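Local coordinates for DNA damage response protein Rtt109, putative (PDB 5ZB9) that probably transfers acetyl groups from acetyl-CoA to histone lysines, with histone H3 as a target, in the DNA damage response and chromatin assembly, at residues N54-V59 with A426-L431; E274-T279 with S284-G289; R226-G229 with P233-L236. All coordinates share one frame; numbering follows the deposited sequence.

Contact 1: N54-V59 with A426-L431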
loop_
_atom_site.group_PDB
_atom_site.type_symbol
_atom_site.label_atom_id
_atom_site.label_comp_id
_atom_site.label_asym_id
_atom_site.label_seq_id
_atom_site.Cartn_x
_atom_site.Cartn_y
_atom_site.Cartn_z
ATOM N N ASN A 54 6.951 1.210 -9.819
ATOM C CA ASN A 54 5.940 2.219 -9.512
ATOM C C ASN A 54 4.656 2.019 -10.297
ATOM O O ASN A 54 4.692 1.688 -11.479
ATOM C CB ASN A 54 6.457 3.628 -9.796
ATOM C CG ASN A 54 7.693 3.975 -9.003
ATOM O OD1 ASN A 54 7.966 3.392 -7.956
ATOM N ND2 ASN A 54 8.451 4.941 -9.499
ATOM N N HIS A 55 3.523 2.232 -9.636
ATOM C CA HIS A 55 2.219 2.216 -10.290
ATOM C C HIS A 55 1.403 3.417 -9.870
ATOM O O HIS A 55 1.332 3.742 -8.685
ATOM C CB HIS A 55 1.438 0.953 -9.951
ATOM C CG HIS A 55 2.043 -0.297 -10.494
ATOM N ND1 HIS A 55 1.710 -0.804 -11.730
ATOM C CD2 HIS A 55 2.950 -1.151 -9.966
ATOM C CE1 HIS A 55 2.390 -1.917 -11.943
ATOM N NE2 HIS A 55 3.149 -2.151 -10.886
ATOM N N PHE A 56 0.769 4.066 -10.837
ATOM C CA PHE A 56 -0.124 5.165 -10.523
ATOM C C PHE A 56 -1.409 5.074 -11.331
ATOM O O PHE A 56 -1.383 4.916 -12.546
ATOM C CB PHE A 56 0.555 6.505 -10.774
ATOM C CG PHE A 56 -0.331 7.676 -10.495
ATOM C CD1 PHE A 56 -0.622 8.041 -9.193
ATOM C CD2 PHE A 56 -0.884 8.405 -11.532
ATOM C CE1 PHE A 56 -1.447 9.112 -8.933
ATOM C CE2 PHE A 56 -1.705 9.474 -11.276
ATOM C CZ PHE A 56 -1.990 9.830 -9.976
ATOM N N LEU A 57 -2.537 5.169 -10.643
ATOM C CA LEU A 57 -3.828 5.135 -11.296
ATOM C C LEU A 57 -4.544 6.452 -11.080
ATOM O O LEU A 57 -4.804 6.840 -9.939
ATOM C CB LEU A 57 -4.685 3.981 -10.761
ATOM C CG LEU A 57 -6.161 3.984 -11.182
ATOM C CD1 LEU A 57 -6.308 3.748 -12.684
ATOM C CD2 LEU A 57 -6.964 2.951 -10.399
ATOM N N ALA A 58 -4.853 7.140 -12.174
ATOM C CA ALA A 58 -5.710 8.317 -12.119
ATOM C C ALA A 58 -7.084 7.965 -12.658
ATOM O O ALA A 58 -7.217 7.316 -13.706
ATOM C CB ALA A 58 -5.107 9.469 -12.900
ATOM N N VAL A 59 -8.109 8.379 -11.931
ATOM C CA VAL A 59 -9.470 8.088 -12.333
ATOM C C VAL A 59 -10.205 9.396 -12.545
ATOM O O VAL A 59 -10.164 10.285 -11.699
ATOM C CB VAL A 59 -10.208 7.227 -11.292
ATOM C CG1 VAL A 59 -11.609 6.883 -11.784
ATOM C CG2 VAL A 59 -9.409 5.959 -10.993
ATOM N N ALA A 426 8.319 12.564 -13.994
ATOM C CA ALA A 426 7.849 13.769 -14.672
ATOM C C ALA A 426 6.333 13.769 -14.774
ATOM O O ALA A 426 5.704 14.821 -14.726
ATOM C CB ALA A 426 8.479 13.895 -16.060
ATOM N N ALA A 427 5.745 12.584 -14.904
ATOM C CA ALA A 427 4.292 12.473 -14.996
ATOM C C ALA A 427 3.638 12.845 -13.671
ATOM O O ALA A 427 2.638 13.564 -13.652
ATOM C CB ALA A 427 3.883 11.063 -15.420
ATOM N N ILE A 428 4.204 12.361 -12.567
ATOM C CA ILE A 428 3.652 12.662 -11.241
ATOM C C ILE A 428 3.895 14.123 -10.858
ATOM O O ILE A 428 2.991 14.805 -10.375
ATOM C CB ILE A 428 4.242 11.745 -10.137
ATOM C CG1 ILE A 428 4.049 10.267 -10.495
ATOM C CG2 ILE A 428 3.601 12.049 -8.793
ATOM C CD1 ILE A 428 2.623 9.902 -10.847
ATOM N N ASN A 429 5.111 14.608 -11.088
ATOM C CA ASN A 429 5.429 15.993 -10.769
ATOM C C ASN A 429 4.592 16.980 -11.562
ATOM O O ASN A 429 4.168 18.000 -11.023
ATOM C CB ASN A 429 6.904 16.268 -11.002
ATOM C CG ASN A 429 7.775 15.599 -9.980
ATOM O OD1 ASN A 429 7.358 15.384 -8.839
ATOM N ND2 ASN A 429 8.992 15.252 -10.375
ATOM N N PHE A 430 4.351 16.682 -12.836
ATOM C CA PHE A 430 3.504 17.537 -13.662
ATOM C C PHE A 430 2.122 17.666 -13.032
ATOM O O PHE A 430 1.559 18.758 -12.957
ATOM C CB PHE A 430 3.385 16.983 -15.085
ATOM C CG PHE A 430 2.628 17.883 -16.024
ATOM C CD1 PHE A 430 3.299 18.827 -16.796
ATOM C CD2 PHE A 430 1.247 17.792 -16.137
ATOM C CE1 PHE A 430 2.608 19.657 -17.657
ATOM C CE2 PHE A 430 0.545 18.630 -16.993
ATOM C CZ PHE A 430 1.226 19.561 -17.756
ATOM N N LEU A 431 1.586 16.541 -12.576
ATOM C CA LEU A 431 0.265 16.509 -11.973
ATOM C C LEU A 431 0.228 17.348 -10.703
ATOM O O LEU A 431 -0.726 18.082 -10.454
ATOM C CB LEU A 431 -0.142 15.062 -11.671
ATOM C CG LEU A 431 -1.538 14.829 -11.088
ATOM C CD1 LEU A 431 -2.620 15.466 -11.964
ATOM C CD2 LEU A 431 -1.795 13.334 -10.901
#
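F56 takes I428 and L431 at two different places on its ring, the apolar heart of a helix-on-sheet packing in which helix 421-432 lies over strand 50-61 of the acetyltransferase domain. I428 comes with the end of its longer branch. I428 CD1 sits over one face, 3.7 Å from F56 CG, and displaced from the ring centre toward the rim. This is a CH-pi contact, 4.0 Å from I428 CD1 to the F56 ring centroid and 23° off the normal. L431 works at the far end of the ring: its CD2 stands 3.6 Å from F56 CZ and approaches obliquely. The CB of F56 already points at the helix, and CG anti to the backbone N (chi1 179°) carries the ring on to both. The CB of I428 does not aim at the strand; CG1 lies anti to the carbonyl carbon, and a turn at chi2 (-52°) brings CD1 of I428 in toward the ring. All three side chains are buried, and hydrophobic fit is what joins the segments.

In the next shell, strand 50-61 is held between strands 22-35 and 71-82, and F56 has a backbone bond to I28. Alternation along the strand sends H55, L57 and V59 to the other face, where helix 111-127 covers them. The F56 side chain lies about 8 Å from that of A94, a CoA-binding residue, with no cofactor bound here. On the helix side, W449 of helix 439-457 touches A58 and L431, and its NE1 is hydrogen-bonded to A427 O.

Contact 2: E274-T279 with S284-G289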
loop_
_atom_site.group_PDB
_atom_site.type_symbol
_atom_site.label_atom_id
_atom_site.label_comp_id
_atom_site.label_asym_id
_atom_site.label_seq_id
_atom_site.Cartn_x
_atom_site.Cartn_y
_atom_site.Cartn_z
ATOM N N GLU A 274 21.178 7.767 16.635
ATOM C CA GLU A 274 21.747 7.579 17.967
ATOM C C GLU A 274 22.964 6.657 17.890
ATOM O O GLU A 274 23.771 6.607 18.817
ATOM C CB GLU A 274 20.716 7.000 18.940
ATOM C CG GLU A 274 19.483 7.861 19.149
ATOM C CD GLU A 274 18.478 7.248 20.126
ATOM O OE1 GLU A 274 18.696 6.109 20.597
ATOM O OE2 GLU A 274 17.467 7.914 20.429
ATOM N N LEU A 275 23.091 5.922 16.790
ATOM C CA LEU A 275 24.232 5.024 16.590
ATOM C C LEU A 275 25.518 5.807 16.370
ATOM O O LEU A 275 25.487 6.908 15.823
ATOM C CB LEU A 275 23.995 4.097 15.393
ATOM C CG LEU A 275 22.753 3.205 15.419
ATOM C CD1 LEU A 275 22.655 2.379 14.150
ATOM C CD2 LEU A 275 22.767 2.315 16.633
ATOM N N PRO A 276 26.659 5.244 16.792
ATOM C CA PRO A 276 27.945 5.885 16.486
ATOM C C PRO A 276 28.215 5.858 14.981
ATOM O O PRO A 276 27.758 4.942 14.310
ATOM C CB PRO A 276 28.956 5.043 17.267
ATOM C CG PRO A 276 28.268 3.748 17.539
ATOM C CD PRO A 276 26.811 4.039 17.625
ATOM N N GLU A 277 28.913 6.860 14.450
ATOM C CA GLU A 277 29.118 6.937 13.001
ATOM C C GLU A 277 30.141 5.912 12.545
ATOM O O GLU A 277 30.200 5.562 11.368
ATOM C CB GLU A 277 29.551 8.342 12.572
ATOM C CG GLU A 277 30.966 8.728 12.962
ATOM C CD GLU A 277 31.049 10.149 13.493
ATOM O OE1 GLU A 277 30.015 10.674 13.976
ATOM O OE2 GLU A 277 32.147 10.741 13.430
ATOM N N SER A 278 30.936 5.420 13.488
ATOM C CA SER A 278 31.829 4.301 13.225
ATOM C C SER A 278 31.051 3.071 12.734
ATOM O O SER A 278 31.635 2.170 12.132
ATOM C CB SER A 278 32.628 3.956 14.483
ATOM O OG SER A 278 33.514 2.878 14.247
ATOM N N THR A 279 29.741 3.039 13.002
ATOM C CA THR A 279 28.866 1.969 12.512
ATOM C C THR A 279 28.879 1.974 10.981
ATOM O O THR A 279 28.936 3.036 10.345
ATOM C CB THR A 279 27.399 2.110 13.053
ATOM O OG1 THR A 279 26.788 0.816 13.178
ATOM C CG2 THR A 279 26.535 3.008 12.150
ATOM N N SER A 284 34.551 -2.228 12.076
ATOM C CA SER A 284 34.115 -1.451 13.232
ATOM C C SER A 284 33.792 -2.329 14.441
ATOM O O SER A 284 33.326 -3.461 14.297
ATOM C CB SER A 284 32.897 -0.604 12.864
ATOM O OG SER A 284 32.629 0.364 13.860
ATOM N N LYS A 285 34.053 -1.795 15.633
ATOM C CA LYS A 285 33.715 -2.460 16.890
ATOM C C LYS A 285 32.438 -1.855 17.484
ATOM O O LYS A 285 31.911 -2.329 18.491
ATOM C CB LYS A 285 34.874 -2.344 17.880
ATOM C CG LYS A 285 36.214 -2.780 17.309
ATOM C CD LYS A 285 37.363 -2.324 18.190
ATOM C CE LYS A 285 38.693 -2.831 17.660
ATOM N NZ LYS A 285 39.836 -2.334 18.475
ATOM N N GLU A 286 31.952 -0.797 16.844
ATOM C CA GLU A 286 30.724 -0.134 17.250
ATOM C C GLU A 286 29.586 -0.452 16.276
ATOM O O GLU A 286 28.860 0.445 15.847
ATOM C CB GLU A 286 30.943 1.380 17.323
ATOM C CG GLU A 286 32.107 1.816 18.204
ATOM C CD GLU A 286 31.778 1.762 19.691
ATOM O OE1 GLU A 286 30.574 1.710 20.045
ATOM O OE2 GLU A 286 32.727 1.775 20.509
ATOM N N ASN A 287 29.434 -1.727 15.921
ATOM C CA ASN A 287 28.433 -2.121 14.930
ATOM C C ASN A 287 27.470 -3.191 15.434
ATOM O O ASN A 287 27.203 -4.171 14.746
ATOM C CB ASN A 287 29.117 -2.614 13.653
ATOM C CG ASN A 287 29.927 -3.871 13.879
ATOM O OD1 ASN A 287 30.534 -4.049 14.938
ATOM N ND2 ASN A 287 29.922 -4.763 12.894
ATOM N N SER A 288 26.951 -2.999 16.641
ATOM C CA SER A 288 25.930 -3.886 17.178
ATOM C C SER A 288 24.587 -3.578 16.525
ATOM O O SER A 288 23.712 -4.440 16.431
ATOM C CB SER A 288 25.823 -3.736 18.693
ATOM O OG SER A 288 25.398 -2.427 19.046
ATOM N N GLY A 289 24.440 -2.335 16.073
ATOM C CA GLY A 289 23.204 -1.872 15.480
ATOM C C GLY A 289 22.135 -1.623 16.525
ATOM O O GLY A 289 20.951 -1.550 16.206
HETATM O O HOH W 1 26.024 -0.121 15.388
#
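S284 OG takes part in two hydrogen bonds. It donates to S278 O at 2.7 Å and accepts from E286 N at 3.3 Å, with an N-H...O angle of 154°; the second bond makes an ST turn. On the other side, P276 to T279 form a type I beta turn, closed by T279 N to P276 O, so this surface loop between helices 266-272 and 297-304 joins two turns. The S284 hydroxyl does not meet S278 O on a lone pair but stands above its carbonyl plane, 69° out of it. With OG anti to its own N (chi1 -167°), the S284 hydroxyl lies within range of both S278 O and E286 N. S278 OG also comes within 2.7 Å of S284 OG.

A water bridges the two arms of the loop further along: it donates to E286 O, accepts from G289 N at 2.8 Å, and lies very close to T279 OG1, at a separation too short to lean on. Apolar atoms fill in at the flank. The P276 ring crosses the E286 side chain at about a right angle, its CG 3.6 Å from E286 CB, and the E286 chain, bent at chi2, keeps OE1 4.0 Å from P276 CG. Nearer the helices, L275 rests on the glycine backbone, CD2 lying 4.0 Å from G289 C.

Contact 3: R226-G229 with P233-L236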
loop_
_atom_site.group_PDB
_atom_site.type_symbol
_atom_site.label_atom_id
_atom_site.label_comp_id
_atom_site.label_asym_id
_atom_site.label_seq_id
_atom_site.Cartn_x
_atom_site.Cartn_y
_atom_site.Cartn_z
ATOM N N ARG A 226 -16.567 -9.604 13.556
ATOM C CA ARG A 226 -17.388 -10.021 14.681
ATOM C C ARG A 226 -17.755 -11.502 14.579
ATOM O O ARG A 226 -17.867 -12.198 15.593
ATOM C CB ARG A 226 -18.655 -9.168 14.768
ATOM C CG ARG A 226 -19.348 -9.233 16.127
ATOM C CD ARG A 226 -20.586 -8.357 16.159
ATOM N NE ARG A 226 -21.411 -8.588 14.978
ATOM C CZ ARG A 226 -22.555 -7.961 14.729
ATOM N NH1 ARG A 226 -23.023 -7.060 15.588
ATOM N NH2 ARG A 226 -23.227 -8.237 13.618
ATOM N N SER A 227 -17.912 -11.983 13.352
ATOM C CA SER A 227 -18.408 -13.335 13.131
ATOM C C SER A 227 -17.326 -14.357 12.756
ATOM O O SER A 227 -17.639 -15.523 12.515
ATOM C CB SER A 227 -19.490 -13.314 12.048
ATOM O OG SER A 227 -18.990 -12.772 10.845
ATOM N N ASP A 228 -16.067 -13.937 12.707
ATOM C CA ASP A 228 -14.977 -14.890 12.523
ATOM C C ASP A 228 -14.828 -15.699 13.802
ATOM O O ASP A 228 -15.035 -15.172 14.893
ATOM C CB ASP A 228 -13.666 -14.181 12.177
ATOM C CG ASP A 228 -13.745 -13.406 10.869
ATOM O OD1 ASP A 228 -14.165 -13.985 9.843
ATOM O OD2 ASP A 228 -13.393 -12.212 10.866
ATOM N N GLY A 229 -14.490 -16.979 13.677
ATOM C CA GLY A 229 -14.301 -17.821 14.849
ATOM C C GLY A 229 -13.048 -17.464 15.627
ATOM O O GLY A 229 -12.082 -16.978 15.045
ATOM N N PRO A 233 -9.042 -16.027 13.456
ATOM C CA PRO A 233 -9.320 -14.604 13.217
ATOM C C PRO A 233 -8.683 -14.127 11.916
ATOM O O PRO A 233 -7.641 -14.648 11.502
ATOM C CB PRO A 233 -8.697 -13.908 14.436
ATOM C CG PRO A 233 -7.600 -14.841 14.875
ATOM C CD PRO A 233 -8.081 -16.234 14.557
ATOM N N ARG A 234 -9.325 -13.168 11.260
ATOM C CA ARG A 234 -8.793 -12.618 10.023
ATOM C C ARG A 234 -8.138 -11.257 10.284
ATOM O O ARG A 234 -7.324 -10.793 9.484
ATOM C CB ARG A 234 -9.896 -12.497 8.971
ATOM C CG ARG A 234 -10.799 -13.729 8.828
ATOM C CD ARG A 234 -10.024 -15.010 8.508
ATOM N NE ARG A 234 -9.106 -14.880 7.377
ATOM C CZ ARG A 234 -9.476 -14.952 6.104
ATOM N NH1 ARG A 234 -10.746 -15.137 5.801
ATOM N NH2 ARG A 234 -8.582 -14.832 5.134
ATOM N N TRP A 235 -8.502 -10.623 11.401
ATOM C CA TRP A 235 -7.862 -9.379 11.837
ATOM C C TRP A 235 -7.165 -9.565 13.180
ATOM O O TRP A 235 -7.755 -10.062 14.139
ATOM C CB TRP A 235 -8.881 -8.242 11.923
ATOM C CG TRP A 235 -9.349 -7.816 10.568
ATOM C CD1 TRP A 235 -10.372 -8.356 9.850
ATOM C CD2 TRP A 235 -8.785 -6.782 9.751
ATOM N NE1 TRP A 235 -10.490 -7.718 8.639
ATOM C CE2 TRP A 235 -9.529 -6.746 8.556
ATOM C CE3 TRP A 235 -7.730 -5.880 9.919
ATOM C CZ2 TRP A 235 -9.254 -5.841 7.531
ATOM C CZ3 TRP A 235 -7.455 -4.979 8.896
ATOM C CH2 TRP A 235 -8.213 -4.970 7.719
ATOM N N LEU A 236 -5.901 -9.167 13.238
ATOM C CA LEU A 236 -5.114 -9.295 14.456
ATOM C C LEU A 236 -4.468 -7.970 14.794
ATOM O O LEU A 236 -3.974 -7.275 13.908
ATOM C CB LEU A 236 -4.043 -10.369 14.303
ATOM C CG LEU A 236 -4.517 -11.816 14.297
ATOM C CD1 LEU A 236 -3.356 -12.750 14.042
ATOM C CD2 LEU A 236 -5.172 -12.135 15.616
HETATM O O HOH W 2 -11.162 -11.668 12.332
HETATM O O HOH W 3 -13.300 -16.089 7.899
#
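D228 turns its side chain toward R234 and reaches it through water and through carbon. Its carboxylate lies against the aliphatic start of the arginine, OD1 at 3.5 Å from R234 CG, and the two side chains cross at about a right angle. The charged ends stay apart, with D228 OD1 and R234 NH1 separated by 5.4 Å. The direct charge partner of D228 is R178, which forms a salt bridge to OD1. Each carboxylate oxygen also accepts from a water. The one at OD2, 2.7 Å away, takes the R234 N-H in turn at 2.6 Å, and the one at OD1 receives a weak bond from R234 NH1, in the plane of the guanidinium.

These bridges span the mouth of a short loop that leads into strand 235-236, which pairs in parallel with strand 202-208 at one end of the mixed sheet. Bends at chi2 and chi3 fold the R234 chain round, and its NH2 is hydrogen-bonded to A203 O and Y180 O. G229 follows, where the loop begins to close: its carbonyl O approaches P233 N to 3.6 Å and P233 CD to 4.1 Å. Two residues past the proline, W235 packs on C170, I173 and L177 of helix 162-177.

In the fold
Contact 1 is the buried one, joining segments far apart in sequence, whereas contacts 2 and 3 each close a short loop. Contacts 1 and 3 reach the same mixed sheet on opposite sides of the chain's centre, one at an interior strand and the other at a short end strand; contact 2 belongs to a loop on the surface, its centre about 32 Å from that of the chain. Chemistry follows place: apolar carbon alone in contact 1, hydroxyls, main-chain groups and a water in contact 2, and in the partly buried contact 3 a carboxylate bridged by waters to main chain and, weakly, to an arginine. None touches another, the nearest atoms of contacts 1 and 3 being about 20 Å apart.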